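PDB 5J6Q: cell wall binding protein cwp8 from Peptoclostridium difficile, which probably anchors itself to the bacterial cell wall through three CWB2 modules, as a component of the S-layer. Local coordinates for residues 548-559 against 579-590. Numbering follows the deposited sequence.
Sequences VLTTEELSKSQE and IAKNAIEKIAEK. With SO4 (sulfate ion), chain B; SO4 (sulfate ion), chain F.
K586 lies obliquely across E559, and the evidence is a run of aliphatic-carbon contacts, the last of them onto the carboxylate, with no salt bridge between the two. From CB its chain leaves with CG anti to the backbone N (chi1 -159°), which carries it toward the 548-559 segment: K586 CG sits 3.6 Å from E559 CG and 4.0 Å from L554 CD1. Bends at chi2 and chi3 then lay CD and CE along the carboxylate of E559, with K586 CE 3.8 Å from E559 OE2. The tip turns away; K586 NZ makes its salt bridge with E589 OE1 at 2.7 Å, one helical turn on, on the syn side but tilted 24° from the carboxylate plane. Next to K586, L554 CD1 also meets I587 CG1 at 3.9 Å, the two side chains crossing at about a right angle. At the helix start, A580 N donates to T551 O (3.0 Å, N-H...O angle 176°), and A583 CB packs 3.7 Å from T550 CG2. T550 OG1 donates to E552 O and is hydrogen-bonded to K499 of helix 498-509. The contact thus joins the loop after edge strand 547-549, and the start of helix 556-565, to helix 581-590, whose I584 and I587 lie on strands 516-519 and 572-575 of the same parallel CWB2 sheet.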
ATOM      1  N   VAL A 548     -22.862   4.013   8.627  1.00 24.50           N
ATOM      2  CA  VAL A 548     -22.631   4.941   9.728  1.00 25.23           C
ATOM      3  C   VAL A 548     -22.324   6.324   9.011  1.00 26.57           C
ATOM      4  O   VAL A 548     -21.450   6.362   8.140  1.00 27.53           O
ATOM      5  CB  VAL A 548     -21.383   4.420  10.498  1.00 25.70           C
ATOM      6  CG1 VAL A 548     -20.842   5.479  11.537  1.00 22.90           C
ATOM      7  CG2 VAL A 548     -21.763   3.089  11.219  1.00 27.56           C
ATOM      8  N   LEU A 549     -23.009   7.420   9.366  1.00 25.32           N
ATOM      9  CA  LEU A 549     -22.656   8.691   8.670  1.00 25.61           C
ATOM     10  C   LEU A 549     -21.749   9.521   9.582  1.00 36.26           C
ATOM     11  O   LEU A 549     -22.125   9.965  10.706  1.00 31.41           O
ATOM     12  CB  LEU A 549     -23.910   9.486   8.375  1.00 26.72           C
ATOM     13  CG  LEU A 549     -24.822   8.817   7.340  1.00 32.94           C
ATOM     14  CD1 LEU A 549     -26.126   9.613   7.289  1.00 29.05           C
ATOM     15  CD2 LEU A 549     -24.148   8.688   5.931  1.00 26.59           C
ATOM     16  N   THR A 550     -20.490   9.693   9.096  1.00 34.94           N
ATOM     17  CA  THR A 550     -19.637  10.558   9.847  1.00 33.51           C
ATOM     18  C   THR A 550     -18.525  11.147   8.946  1.00 34.70           C
ATOM     19  O   THR A 550     -18.094  10.475   7.995  1.00 32.77           O
ATOM     20  CB  THR A 550     -18.951   9.808  11.011  1.00 35.01           C
ATOM     21  OG1 THR A 550     -18.447  10.801  11.940  1.00 35.37           O
ATOM     22  CG2 THR A 550     -17.788   9.018  10.550  1.00 27.36           C
ATOM     23  N   THR A 551     -18.070  12.395   9.265  1.00 32.22           N
ATOM     24  CA  THR A 551     -16.895  12.924   8.537  1.00 31.88           C
ATOM     25  C   THR A 551     -15.733  12.985   9.480  1.00 33.04           C
ATOM     26  O   THR A 551     -14.642  12.554   9.168  1.00 33.29           O
ATOM     27  CB  THR A 551     -17.163  14.336   7.942  1.00 36.61           C
ATOM     28  OG1 THR A 551     -18.303  14.228   7.122  1.00 37.52           O
ATOM     29  CG2 THR A 551     -15.964  14.815   7.054  1.00 37.41           C
ATOM     30  N   GLU A 552     -15.950  13.576  10.654  1.00 35.82           N
ATOM     31  CA  GLU A 552     -14.902  13.641  11.618  1.00 36.69           C
ATOM     32  C   GLU A 552     -15.201  12.482  12.629  1.00 46.42           C
ATOM     33  O   GLU A 552     -15.753  11.423  12.221  1.00 48.77           O
ATOM     34  CB  GLU A 552     -14.831  15.012  12.329  1.00 46.46           C
ATOM     35  CG  GLU A 552     -15.368  16.151  11.466  1.00 59.78           C
ATOM     36  CD  GLU A 552     -14.346  17.264  11.280  1.00 76.98           C
ATOM     37  OE1 GLU A 552     -14.571  18.382  11.803  1.00 81.34           O
ATOM     38  OE2 GLU A 552     -13.332  17.012  10.608  1.00 79.77           O
ATOM     39  N   GLU A 553     -14.829  12.625  13.890  1.00 44.63           N
ATOM     40  CA  GLU A 553     -15.118  11.516  14.823  1.00 47.62           C
ATOM     41  C   GLU A 553     -16.602  11.282  15.083  1.00 40.43           C
ATOM     42  O   GLU A 553     -17.471  12.141  14.945  1.00 32.96           O
ATOM     43  CB  GLU A 553     -14.360  11.702  16.200  1.00 54.78           C
ATOM     44  CG  GLU A 553     -14.911  12.852  17.059  1.00 65.55           C
ATOM     45  CD  GLU A 553     -14.511  12.740  18.562  1.00 82.46           C
ATOM     46  OE1 GLU A 553     -15.011  13.561  19.373  1.00 85.33           O
ATOM     47  OE2 GLU A 553     -13.701  11.829  18.940  1.00 86.93           O
ATOM     48  N   LEU A 554     -16.895  10.037  15.457  1.00 39.30           N
ATOM     49  CA  LEU A 554     -18.257   9.622  15.829  1.00 37.09           C
ATOM     50  C   LEU A 554     -18.842  10.373  16.943  1.00 36.44           C
ATOM     51  O   LEU A 554     -18.132  10.791  17.833  1.00 36.60           O
ATOM     52  CB  LEU A 554     -18.245   8.196  16.372  1.00 38.87           C
ATOM     53  CG  LEU A 554     -17.896   7.099  15.401  1.00 44.39           C
ATOM     54  CD1 LEU A 554     -18.110   5.696  16.063  1.00 42.62           C
ATOM     55  CD2 LEU A 554     -18.743   7.204  14.246  1.00 38.24           C
ATOM     56  N   SER A 555     -20.128  10.580  16.912  1.00 37.38           N
ATOM     57  CA  SER A 555     -20.675  11.078  18.134  1.00 32.89           C
ATOM     58  C   SER A 555     -20.643   9.960  19.194  1.00 33.31           C
ATOM     59  O   SER A 555     -20.494   8.751  18.858  1.00 31.14           O
ATOM     60  CB  SER A 555     -22.134  11.501  17.942  1.00 30.81           C
ATOM     61  OG  SER A 555     -23.037  10.399  17.824  1.00 35.08           O
ATOM     62  N   LYS A 556     -20.818  10.374  20.468  1.00 34.39           N
ATOM     63  CA  LYS A 556     -20.940   9.458  21.566  1.00 38.48           C
ATOM     64  C   LYS A 556     -22.153   8.589  21.336  1.00 37.21           C
ATOM     65  O   LYS A 556     -22.046   7.341  21.525  1.00 36.44           O
ATOM     66  CB  LYS A 556     -21.048  10.260  22.911  1.00 42.99           C
ATOM     67  CG  LYS A 556     -19.660  10.630  23.422  1.00 52.10           C
ATOM     68  CD  LYS A 556     -19.667  11.033  24.908  1.00 70.97           C
ATOM     69  CE  LYS A 556     -20.328  12.380  25.139  1.00 84.06           C
ATOM     70  NZ  LYS A 556     -19.425  13.528  24.840  1.00 94.49           N
ATOM     71  N   SER A 557     -23.286   9.181  20.939  1.00 31.10           N
ATOM     72  CA  SER A 557     -24.509   8.371  20.655  1.00 37.53           C
ATOM     73  C   SER A 557     -24.210   7.247  19.585  1.00 38.59           C
ATOM     74  O   SER A 557     -24.643   6.087  19.705  1.00 41.84           O
ATOM     75  CB  SER A 557     -25.639   9.294  20.189  1.00 38.71           C
ATOM     76  OG  SER A 557     -25.198   9.844  18.940  1.00 47.92           O
ATOM     77  N   GLN A 558     -23.378   7.567  18.553  1.00 36.43           N
ATOM     78  CA  GLN A 558     -22.971   6.572  17.562  1.00 26.56           C
ATOM     79  C   GLN A 558     -22.020   5.566  18.115  1.00 25.58           C
ATOM     80  O   GLN A 558     -22.180   4.341  17.860  1.00 25.58           O
ATOM     81  CB  GLN A 558     -22.302   7.228  16.332  1.00 26.92           C
ATOM     82  CG  GLN A 558     -23.381   7.946  15.424  1.00 31.26           C
ATOM     83  CD  GLN A 558     -22.606   8.825  14.337  1.00 28.65           C
ATOM     84  OE1 GLN A 558     -21.624   9.433  14.654  1.00 29.67           O
ATOM     85  NE2 GLN A 558     -22.960   8.724  13.002  1.00 23.20           N
ATOM     86  N   GLU A 559     -21.054   6.024  18.915  1.00 24.61           N
ATOM     87  CA  GLU A 559     -20.084   5.128  19.505  1.00 34.72           C
ATOM     88  C   GLU A 559     -20.868   3.962  20.403  1.00 32.21           C
ATOM     89  O   GLU A 559     -20.557   2.792  20.302  1.00 33.97           O
ATOM     90  CB  GLU A 559     -19.177   5.946  20.422  1.00 32.87           C
ATOM     91  CG  GLU A 559     -17.823   6.326  19.831  1.00 41.73           C
ATOM     92  CD  GLU A 559     -16.942   7.019  20.958  1.00 50.27           C
ATOM     93  OE1 GLU A 559     -16.991   6.525  22.075  1.00 46.28           O
ATOM     94  OE2 GLU A 559     -16.244   8.053  20.716  1.00 47.60           O
ATOM     95  N   ILE A 579     -12.800  10.978   5.193  1.00 38.33           N
ATOM     96  CA  ILE A 579     -13.315  10.555   6.476  1.00 27.22           C
ATOM     97  C   ILE A 579     -12.120  10.443   7.348  1.00 27.25           C
ATOM     98  O   ILE A 579     -11.146   9.804   6.973  1.00 30.90           O
ATOM     99  CB  ILE A 579     -14.151   9.216   6.354  1.00 33.20           C
ATOM    100  CG1 ILE A 579     -15.591   9.476   5.663  1.00 31.38           C
ATOM    101  CG2 ILE A 579     -14.327   8.700   7.770  1.00 32.61           C
ATOM    102  CD1 ILE A 579     -16.197   8.229   4.994  1.00 35.33           C
ATOM    103  N   ALA A 580     -12.157  11.066   8.537  1.00 33.24           N
ATOM    104  CA  ALA A 580     -11.007  11.056   9.484  1.00 30.41           C
ATOM    105  C   ALA A 580     -10.610   9.578   9.827  1.00 35.05           C
ATOM    106  O   ALA A 580     -11.515   8.784  10.143  1.00 30.50           O
ATOM    107  CB  ALA A 580     -11.463  11.739  10.763  1.00 30.17           C
ATOM    108  N   LYS A 581      -9.323   9.268   9.841  1.00 34.72           N
ATOM    109  CA  LYS A 581      -8.803   7.941  10.192  1.00 38.03           C
ATOM    110  C   LYS A 581      -9.255   7.591  11.616  1.00 35.59           C
ATOM    111  O   LYS A 581      -9.543   6.401  11.983  1.00 31.90           O
ATOM    112  CB  LYS A 581      -7.221   7.921  10.148  1.00 33.24           C
ATOM    113  CG  LYS A 581      -6.666   6.492  10.459  1.00 37.27           C
ATOM    114  CD  LYS A 581      -5.190   6.321  10.032  1.00 46.14           C
ATOM    115  CE  LYS A 581      -4.274   7.296  10.728  1.00 55.10           C
ATOM    116  NZ  LYS A 581      -2.857   7.030  10.332  1.00 72.15           N
ATOM    117  N   ASN A 582      -9.286   8.597  12.441  1.00 36.10           N
ATOM    118  CA  ASN A 582      -9.755   8.331  13.826  1.00 45.87           C
ATOM    119  C   ASN A 582     -11.239   7.725  13.940  1.00 45.46           C
ATOM    120  O   ASN A 582     -11.479   6.878  14.813  1.00 44.19           O
ATOM    121  CB  ASN A 582      -9.696   9.578  14.620  1.00 47.06           C
ATOM    122  CG  ASN A 582      -8.285   9.865  15.134  1.00 63.57           C
ATOM    123  OD1 ASN A 582      -8.099  10.936  15.740  1.00 71.94           O
ATOM    124  ND2 ASN A 582      -7.240   9.003  14.930  1.00 65.93           N
ATOM    125  N   ALA A 583     -12.183   8.149  13.077  1.00 41.60           N
ATOM    126  CA  ALA A 583     -13.550   7.619  13.134  1.00 40.62           C
ATOM    127  C   ALA A 583     -13.518   6.194  12.693  1.00 38.19           C
ATOM    128  O   ALA A 583     -14.238   5.410  13.268  1.00 35.21           O
ATOM    129  CB  ALA A 583     -14.509   8.390  12.206  1.00 41.35           C
ATOM    130  N   ILE A 584     -12.724   5.877  11.657  1.00 34.59           N
ATOM    131  CA  ILE A 584     -12.559   4.488  11.224  1.00 34.24           C
ATOM    132  C   ILE A 584     -11.920   3.694  12.362  1.00 37.60           C
ATOM    133  O   ILE A 584     -12.264   2.487  12.571  1.00 37.48           O
ATOM    134  CB  ILE A 584     -11.613   4.344   9.968  1.00 33.73           C
ATOM    135  CG1 ILE A 584     -12.153   5.140   8.734  1.00 38.06           C
ATOM    136  CG2 ILE A 584     -11.394   2.847   9.561  1.00 29.48           C
ATOM    137  CD1 ILE A 584     -13.676   5.179   8.478  1.00 40.31           C
ATOM    138  N   GLU A 585     -10.976   4.322  13.102  1.00 37.13           N
ATOM    139  CA  GLU A 585     -10.302   3.552  14.139  1.00 41.52           C
ATOM    140  C   GLU A 585     -11.329   3.340  15.250  1.00 38.02           C
ATOM    141  O   GLU A 585     -11.463   2.189  15.708  1.00 34.12           O
ATOM    142  CB  GLU A 585      -9.016   4.257  14.668  1.00 38.95           C
ATOM    143  CG  GLU A 585      -7.935   4.281  13.591  1.00 42.73           C
ATOM    144  CD  GLU A 585      -6.713   5.079  14.011  1.00 55.27           C
ATOM    145  OE1 GLU A 585      -5.622   4.534  13.866  1.00 63.08           O
ATOM    146  OE2 GLU A 585      -6.855   6.259  14.459  1.00 60.09           O
ATOM    147  N   LYS A 586     -12.064   4.394  15.593  1.00 27.53           N
ATOM    148  CA  LYS A 586     -13.097   4.357  16.645  1.00 31.01           C
ATOM    149  C   LYS A 586     -14.068   3.238  16.314  1.00 37.51           C
ATOM    150  O   LYS A 586     -14.383   2.444  17.192  1.00 42.74           O
ATOM    151  CB  LYS A 586     -13.890   5.712  16.728  1.00 33.53           C
ATOM    152  CG  LYS A 586     -14.644   5.994  18.097  1.00 39.47           C
ATOM    153  CD  LYS A 586     -13.926   5.270  19.344  1.00 39.37           C
ATOM    154  CE  LYS A 586     -13.024   6.211  20.167  1.00 48.42           C
ATOM    155  NZ  LYS A 586     -12.193   5.394  21.111  1.00 52.08           N
ATOM    156  N   ILE A 587     -14.503   3.138  15.022  1.00 37.78           N
ATOM    157  CA  ILE A 587     -15.485   2.169  14.604  1.00 41.64           C
ATOM    158  C   ILE A 587     -14.895   0.756  14.768  1.00 45.78           C
ATOM    159  O   ILE A 587     -15.537  -0.131  15.358  1.00 44.84           O
ATOM    160  CB  ILE A 587     -15.981   2.448  13.127  1.00 41.51           C
ATOM    161  CG1 ILE A 587     -16.742   3.781  12.997  1.00 34.64           C
ATOM    162  CG2 ILE A 587     -16.900   1.332  12.693  1.00 30.44           C
ATOM    163  CD1 ILE A 587     -17.000   4.108  11.533  1.00 38.60           C
ATOM    164  N   ALA A 588     -13.662   0.543  14.242  1.00 43.55           N
ATOM    165  CA  ALA A 588     -12.989  -0.723  14.356  1.00 43.33           C
ATOM    166  C   ALA A 588     -12.886  -1.240  15.854  1.00 46.75           C
ATOM    167  O   ALA A 588     -13.073  -2.445  16.142  1.00 41.18           O
ATOM    168  CB  ALA A 588     -11.574  -0.594  13.758  1.00 43.28           C
ATOM    169  N   GLU A 589     -12.548  -0.333  16.743  1.00 45.40           N
ATOM    170  CA  GLU A 589     -12.369  -0.566  18.143  1.00 48.49           C
ATOM    171  C   GLU A 589     -13.701  -1.086  18.753  1.00 52.92           C
ATOM    172  O   GLU A 589     -13.693  -2.184  19.307  1.00 51.66           O
ATOM    173  CB  GLU A 589     -11.919   0.729  18.845  1.00 46.68           C
ATOM    174  CG  GLU A 589     -11.718   0.511  20.325  1.00 53.06           C
ATOM    175  CD  GLU A 589     -11.621   1.780  21.150  1.00 66.41           C
ATOM    176  OE1 GLU A 589     -11.388   2.906  20.607  1.00 67.33           O
ATOM    177  OE2 GLU A 589     -11.799   1.646  22.379  1.00 71.54           O
ATOM    178  N   LYS A 590     -14.816  -0.313  18.631  1.00 50.42           N
ATOM    179  CA  LYS A 590     -16.139  -0.703  19.127  1.00 45.97           C
ATOM    180  C   LYS A 590     -16.661  -2.022  18.641  1.00 47.75           C
ATOM    181  O   LYS A 590     -17.283  -2.765  19.436  1.00 48.88           O
ATOM    182  CB  LYS A 590     -17.134   0.379  18.770  1.00 45.87           C
ATOM    183  CG  LYS A 590     -16.712   1.705  19.410  1.00 33.03           C
ATOM    184  CD  LYS A 590     -17.113   1.752  20.902  1.00 39.19           C
ATOM    185  CE  LYS A 590     -15.870   1.898  21.744  1.00 52.09           C
ATOM    186  NZ  LYS A 590     -16.117   2.701  22.968  1.00 59.02           N
TER
HETATM  187  S   SO4 B 701     -22.592  13.453  21.658  1.00 65.32           S
HETATM  188  O1  SO4 B 701     -22.810  13.625  23.187  1.00 64.86           O
HETATM  189  O2  SO4 B 701     -21.074  13.393  21.367  1.00 60.70           O
HETATM  190  O3  SO4 B 701     -23.173  14.650  20.966  1.00 67.98           O
HETATM  191  O4  SO4 B 701     -23.422  12.195  21.160  1.00 58.98           O
HETATM  192  S   SO4 F 705      -6.990  11.673   8.644  1.00102.56           S
HETATM  193  O1  SO4 F 705      -5.610  11.383   9.106  1.00102.81           O
HETATM  194  O2  SO4 F 705      -7.779  12.302   9.695  1.00 98.94           O
HETATM  195  O3  SO4 F 705      -6.959  12.594   7.505  1.00105.64           O
HETATM  196  O4  SO4 F 705      -7.564  10.426   8.219  1.00102.70           O
HETATM  197  O   HOH W   1     -14.596   5.808  23.300  1.00 72.07           O